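Local atomic coordinates of Endonuclease/exonuclease/phosphatase domain-containing protein (Enterococcus faecalis, PDB entry 3L1W), a protein that belongs to the endonuclease/exonuclease/phosphatase family and is of unproven function, though it may act as a 3'-5' RNA exonuclease. Residues A[18-21]-A[22-25]; A[204-207]-A[208-212]. All blocks are in the same frame, centred on the assembly; numbering follows the deposited sequence.

Contact 1 of 2, residues A[18-21]-A[22-25]; sequences WQWS and FRKE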
loop_
_atom_site.group_PDB
_atom_site.type_symbol
_atom_site.label_atom_id
_atom_site.label_comp_id
_atom_site.label_asym_id
_atom_site.label_seq_id
_atom_site.Cartn_x
_atom_site.Cartn_y
_atom_site.Cartn_z
ATOM N N TRP A 18 17.484 -5.210 -16.082
ATOM C CA TRP A 18 16.660 -5.223 -14.876
ATOM C C TRP A 18 17.391 -5.967 -13.758
ATOM O O TRP A 18 16.773 -6.542 -12.867
ATOM C CB TRP A 18 15.275 -5.832 -15.166
ATOM C CG TRP A 18 14.147 -5.369 -14.252
ATOM C CD1 TRP A 18 13.209 -6.163 -13.650
ATOM C CD2 TRP A 18 13.850 -4.020 -13.845
ATOM N NE1 TRP A 18 12.344 -5.391 -12.898
ATOM C CE2 TRP A 18 12.718 -4.076 -13.002
ATOM C CE3 TRP A 18 14.426 -2.771 -14.113
ATOM C CZ2 TRP A 18 12.160 -2.933 -12.418
ATOM C CZ3 TRP A 18 13.867 -1.640 -13.534
ATOM C CH2 TRP A 18 12.750 -1.731 -12.697
ATOM N N GLN A 19 18.721 -5.952 -13.806
ATOM C CA GLN A 19 19.489 -6.448 -12.666
ATOM C C GLN A 19 19.405 -5.465 -11.491
ATOM O O GLN A 19 18.861 -4.369 -11.619
ATOM C CB GLN A 19 20.941 -6.720 -13.045
ATOM C CG GLN A 19 21.707 -5.510 -13.500
ATOM C CD GLN A 19 23.082 -5.887 -14.031
ATOM O OE1 GLN A 19 23.208 -6.400 -15.144
ATOM N NE2 GLN A 19 24.115 -5.644 -13.233
ATOM N N TRP A 20 19.933 -5.872 -10.346
ATOM C CA TRP A 20 19.741 -5.120 -9.108
ATOM C C TRP A 20 20.008 -3.617 -9.239
ATOM O O TRP A 20 19.253 -2.800 -8.710
ATOM C CB TRP A 20 20.593 -5.718 -7.986
ATOM C CG TRP A 20 20.505 -4.982 -6.665
ATOM C CD1 TRP A 20 21.474 -4.206 -6.102
ATOM C CD2 TRP A 20 19.398 -4.974 -5.741
ATOM N NE1 TRP A 20 21.042 -3.708 -4.893
ATOM C CE2 TRP A 20 19.773 -4.157 -4.654
ATOM C CE3 TRP A 20 18.125 -5.554 -5.742
ATOM C CZ2 TRP A 20 18.931 -3.933 -3.564
ATOM C CZ3 TRP A 20 17.290 -5.331 -4.659
ATOM C CH2 TRP A 20 17.693 -4.522 -3.587
ATOM N N SER A 21 21.086 -3.245 -9.918
ATOM C CA SER A 21 21.420 -1.827 -10.021
ATOM C C SER A 21 20.224 -0.999 -10.502
ATOM O O SER A 21 20.013 0.122 -10.052
ATOM C CB SER A 21 22.624 -1.614 -10.946
ATOM O OG SER A 21 22.308 -1.989 -12.272
ATOM N N PHE A 22 19.431 -1.562 -11.407
ATOM C CA PHE A 22 18.290 -0.844 -11.969
ATOM C C PHE A 22 17.045 -0.897 -11.091
ATOM O O PHE A 22 16.148 -0.074 -11.247
ATOM C CB PHE A 22 17.949 -1.392 -13.351
ATOM C CG PHE A 22 19.076 -1.303 -14.326
ATOM C CD1 PHE A 22 19.269 -0.156 -15.073
ATOM C CD2 PHE A 22 19.952 -2.366 -14.493
ATOM C CE1 PHE A 22 20.307 -0.065 -15.973
ATOM C CE2 PHE A 22 21.003 -2.280 -15.396
ATOM C CZ PHE A 22 21.178 -1.130 -16.136
ATOM N N ARG A 23 16.998 -1.866 -10.177
ATOM C CA ARG A 23 15.809 -2.136 -9.365
ATOM C C ARG A 23 15.937 -1.636 -7.928
ATOM O O ARG A 23 14.942 -1.536 -7.209
ATOM C CB ARG A 23 15.542 -3.654 -9.308
ATOM C CG ARG A 23 15.329 -4.296 -10.654
ATOM C CD ARG A 23 14.955 -5.771 -10.528
ATOM N NE ARG A 23 16.066 -6.613 -10.071
ATOM C CZ ARG A 23 16.154 -7.152 -8.859
ATOM N NH1 ARG A 23 15.196 -6.951 -7.964
ATOM N NH2 ARG A 23 17.200 -7.908 -8.542
ATOM N N LYS A 24 17.160 -1.368 -7.491
ATOM C CA LYS A 24 17.414 -1.101 -6.078
ATOM C C LYS A 24 16.577 0.048 -5.513
ATOM O O LYS A 24 16.033 -0.063 -4.415
ATOM C CB LYS A 24 18.909 -0.854 -5.824
ATOM C CG LYS A 24 19.515 0.229 -6.685
ATOM C CD LYS A 24 21.025 0.343 -6.469
ATOM C CE LYS A 24 21.671 1.245 -7.525
ATOM N NZ LYS A 24 23.154 1.308 -7.388
ATOM N N GLU A 25 16.475 1.152 -6.249
ATOM C CA GLU A 25 15.702 2.289 -5.742
ATOM C C GLU A 25 14.242 1.900 -5.533
ATOM O O GLU A 25 13.647 2.212 -4.500
ATOM C CB GLU A 25 15.813 3.498 -6.682
ATOM C CG GLU A 25 17.201 4.108 -6.730
ATOM C CD GLU A 25 17.258 5.490 -6.097
ATOM O OE1 GLU A 25 16.843 6.468 -6.759
ATOM O OE2 GLU A 25 17.723 5.594 -4.940
HETATM O O HOH W 1 18.006 1.863 -8.822
#

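Contact 2 of 2, residues A[204-207]-A[208-212]; sequences YTKP and WAELE. With SO4 (sulfate ion), chain I.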
loop_
_atom_site.group_PDB
_atom_site.type_symbol
_atom_site.label_atom_id
_atom_site.label_comp_id
_atom_site.label_asym_id
_atom_site.label_seq_id
_atom_site.Cartn_x
_atom_site.Cartn_y
_atom_site.Cartn_z
ATOM N N TYR A 204 4.770 -8.287 -15.869
ATOM C CA TYR A 204 3.823 -7.285 -15.383
ATOM C C TYR A 204 2.377 -7.683 -15.673
ATOM O O TYR A 204 1.479 -7.427 -14.874
ATOM C CB TYR A 204 4.164 -5.928 -16.015
ATOM C CG TYR A 204 3.267 -4.772 -15.604
ATOM C CD1 TYR A 204 3.290 -4.277 -14.311
ATOM C CD2 TYR A 204 2.423 -4.166 -16.525
ATOM C CE1 TYR A 204 2.481 -3.222 -13.936
ATOM C CE2 TYR A 204 1.608 -3.109 -16.161
ATOM C CZ TYR A 204 1.642 -2.642 -14.864
ATOM O OH TYR A 204 0.835 -1.589 -14.497
ATOM N N THR A 205 2.152 -8.322 -16.813
ATOM C CA THR A 205 0.791 -8.696 -17.210
ATOM C C THR A 205 0.409 -10.138 -16.862
ATOM O O THR A 205 -0.568 -10.674 -17.389
ATOM C CB THR A 205 0.567 -8.482 -18.725
ATOM O OG1 THR A 205 1.480 -9.305 -19.466
ATOM C CG2 THR A 205 0.788 -7.024 -19.088
ATOM N N LYS A 206 1.169 -10.766 -15.972
ATOM C CA LYS A 206 0.903 -12.150 -15.589
ATOM C C LYS A 206 -0.482 -12.256 -14.960
ATOM O O LYS A 206 -0.767 -11.560 -13.994
ATOM C CB LYS A 206 1.958 -12.605 -14.580
ATOM C CG LYS A 206 1.659 -13.936 -13.918
ATOM C CD LYS A 206 2.103 -15.084 -14.793
ATOM C CE LYS A 206 3.599 -15.024 -15.056
ATOM N NZ LYS A 206 4.047 -16.167 -15.902
ATOM N N PRO A 207 -1.354 -13.110 -15.521
ATOM C CA PRO A 207 -2.680 -13.341 -14.929
ATOM C C PRO A 207 -2.564 -13.885 -13.509
ATOM O O PRO A 207 -1.701 -14.721 -13.233
ATOM C CB PRO A 207 -3.298 -14.391 -15.859
ATOM C CG PRO A 207 -2.602 -14.169 -17.175
ATOM C CD PRO A 207 -1.189 -13.824 -16.798
ATOM N N TRP A 208 -3.417 -13.408 -12.611
ATOM C CA TRP A 208 -3.299 -13.805 -11.214
ATOM C C TRP A 208 -3.418 -15.319 -11.012
ATOM O O TRP A 208 -2.743 -15.889 -10.147
ATOM C CB TRP A 208 -4.283 -13.019 -10.349
ATOM C CG TRP A 208 -3.826 -11.604 -10.096
ATOM C CD1 TRP A 208 -2.781 -10.956 -10.703
ATOM C CD2 TRP A 208 -4.396 -10.667 -9.172
ATOM N NE1 TRP A 208 -2.670 -9.673 -10.211
ATOM C CE2 TRP A 208 -3.642 -9.474 -9.268
ATOM C CE3 TRP A 208 -5.460 -10.721 -8.269
ATOM C CZ2 TRP A 208 -3.926 -8.345 -8.495
ATOM C CZ3 TRP A 208 -5.741 -9.594 -7.504
ATOM C CH2 TRP A 208 -4.977 -8.429 -7.623
ATOM N N ALA A 209 -4.248 -15.976 -11.819
ATOM C CA ALA A 209 -4.415 -17.419 -11.702
ATOM C C ALA A 209 -3.111 -18.154 -12.027
ATOM O O ALA A 209 -2.927 -19.310 -11.640
ATOM C CB ALA A 209 -5.537 -17.896 -12.600
ATOM N N GLU A 210 -2.202 -17.467 -12.716
ATOM C CA GLU A 210 -0.918 -18.047 -13.120
ATOM C C GLU A 210 0.248 -17.709 -12.189
ATOM O O GLU A 210 1.372 -18.169 -12.398
ATOM C CB GLU A 210 -0.581 -17.622 -14.549
ATOM C CG GLU A 210 -1.525 -18.216 -15.588
ATOM C CD GLU A 210 -1.308 -17.657 -16.982
ATOM O OE1 GLU A 210 -0.164 -17.304 -17.323
ATOM O OE2 GLU A 210 -2.292 -17.571 -17.742
ATOM N N LEU A 211 -0.003 -16.907 -11.166
ATOM C CA LEU A 211 1.042 -16.650 -10.175
ATOM C C LEU A 211 1.372 -17.947 -9.444
ATOM O O LEU A 211 0.499 -18.789 -9.243
ATOM C CB LEU A 211 0.574 -15.615 -9.169
ATOM C CG LEU A 211 0.264 -14.258 -9.794
ATOM C CD1 LEU A 211 -0.516 -13.396 -8.819
ATOM C CD2 LEU A 211 1.558 -13.567 -10.216
ATOM N N GLU A 212 2.635 -18.125 -9.069
ATOM C CA GLU A 212 2.993 -19.235 -8.197
ATOM C C GLU A 212 2.848 -18.808 -6.737
ATOM O O GLU A 212 3.220 -17.697 -6.367
ATOM C CB GLU A 212 4.426 -19.696 -8.481
ATOM C CG GLU A 212 4.632 -20.161 -9.920
ATOM C CD GLU A 212 6.032 -20.685 -10.173
ATOM O OE1 GLU A 212 6.691 -21.120 -9.207
ATOM O OE2 GLU A 212 6.478 -20.650 -11.338
HETATM S S SO4 I . 5.378 -7.939 -19.483
HETATM O O1 SO4 I . 5.346 -6.757 -20.341
HETATM O O2 SO4 I . 6.272 -7.688 -18.344
HETATM O O3 SO4 I . 4.023 -8.235 -19.035
HETATM O O4 SO4 I . 5.885 -9.077 -20.247
#

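Contact 1 of 2, residues A[18-21]-A[22-25]
Arg23 lays its aliphatic chain over one face of the Trp18 indole where the chain enters helix 20-34, the helix of the beta-alpha-beta unit that links strands 2-7 and 38-44. CD sits 3.5 Å from the centroid of the Trp18 five-membered ring, a CH-pi contact, with CG close beside it over the centre of the indole. The chain then bends at chi3 (-70°), which brings NE to the Trp18 carbonyl and sets the guanidinium plane 62° from that of the ring. There NE gives a weak hydrogen bond to Trp18 O (2.9 Å), while NH1 and NH2 are claimed by carbonyls outside the turn, those of Val8 and Pro239 and that of Arg9. This charged group thus joins the helix start to the segment just after strand 2-7 and to the loop before strand 245-251. At Trp20 a lysine does the covering, by CB alone: Lys24 CB lies over the five-membered ring of Trp20, 3.9 Å from its centroid and offset toward the rim, and Arg23 NH2 meets the same indole at its edge. Trp20 NE1 reaches across to Asp51 of helix 46-55. Gln19 O lies at the edge of the Phe22 ring and accepts from Phe22 N at 2.9 Å. Trp20 O accepts from two amides: Lys24 N approaches nearly along the C=O axis, Arg23 N from 61° above the carbonyl plane.

Contact 2 of 2, residues A[204-207]-A[208-212]
Pro207 and Glu210 meet across a short 3-10 turn, and with Lys206 they carry most of this surface contact in the loop between strands 191-193 and 215-220. The 3-10 segment, residues 208-210, starts directly after the proline. Its defining bond runs from Glu210 N to Pro207 O, 2.8 Å long, with the donor standing 51° out of the carbonyl plane; Leu211 N repeats the i to i+3 pattern by bonding to Trp208 O.

The Glu210 side chain folds back across the proline ring. CG lies anti to the carbonyl carbon (chi1 -67°) and the chain runs on extended, which brings the carboxylate alongside the pyrrolidine: OE2 is 3.5 Å from Pro207 CG, and OE1 is 3.7 Å from Pro207 CD. Lys206 crosses Glu210 at about a right angle, its CD 3.7 Å from Glu210 CB. Bends at chi2 and chi3 curl the lysine, and its CG also packs against Leu211 CD2, the two side chains sliding past each other in opposite directions.

Just upstream, a sulfate, probably from the crystallisation liquor, is held by Tyr204 N and by both the amide and the hydroxyl of Thr205, OG1 lying 2.8 Å from sulfate O3. The second subunit also reaches this loop: its Asp235 accepts from Trp208 N, and its Tyr204 stacks on Tyr204 of this chain.

Lys206 NZ stays 4.6 Å from Glu210 OE1, beyond a salt bridge. Any attraction is probably weak, so the turn appears to depend mainly on its backbone bonds and on the packing of the lysine and proline carbons against Glu210 and Leu211.

Contact 1 precedes contact 2 along the chain, and both belong to the same endonuclease/exonuclease/phosphatase fold. Their centres lie 22 Å apart and their nearest atoms about 9 Å, with no direct touch. Contact 1 lies at the start of helix 20-34, which connects strands 2-7 and 38-44, parallel neighbours in the seven-stranded sheet; contact 2 belongs to a loop that leads from strand 191-193, at an edge of that sheet, to strand 215-220 of the six-stranded one. Phe238 relates to both: within the same chain, its carbonyl receives Trp18 NE1 and its ring meets that of Tyr204. The pair illustrates two settings for local turns: one partly buried at a helix start, the other at the surface where two subunits meet.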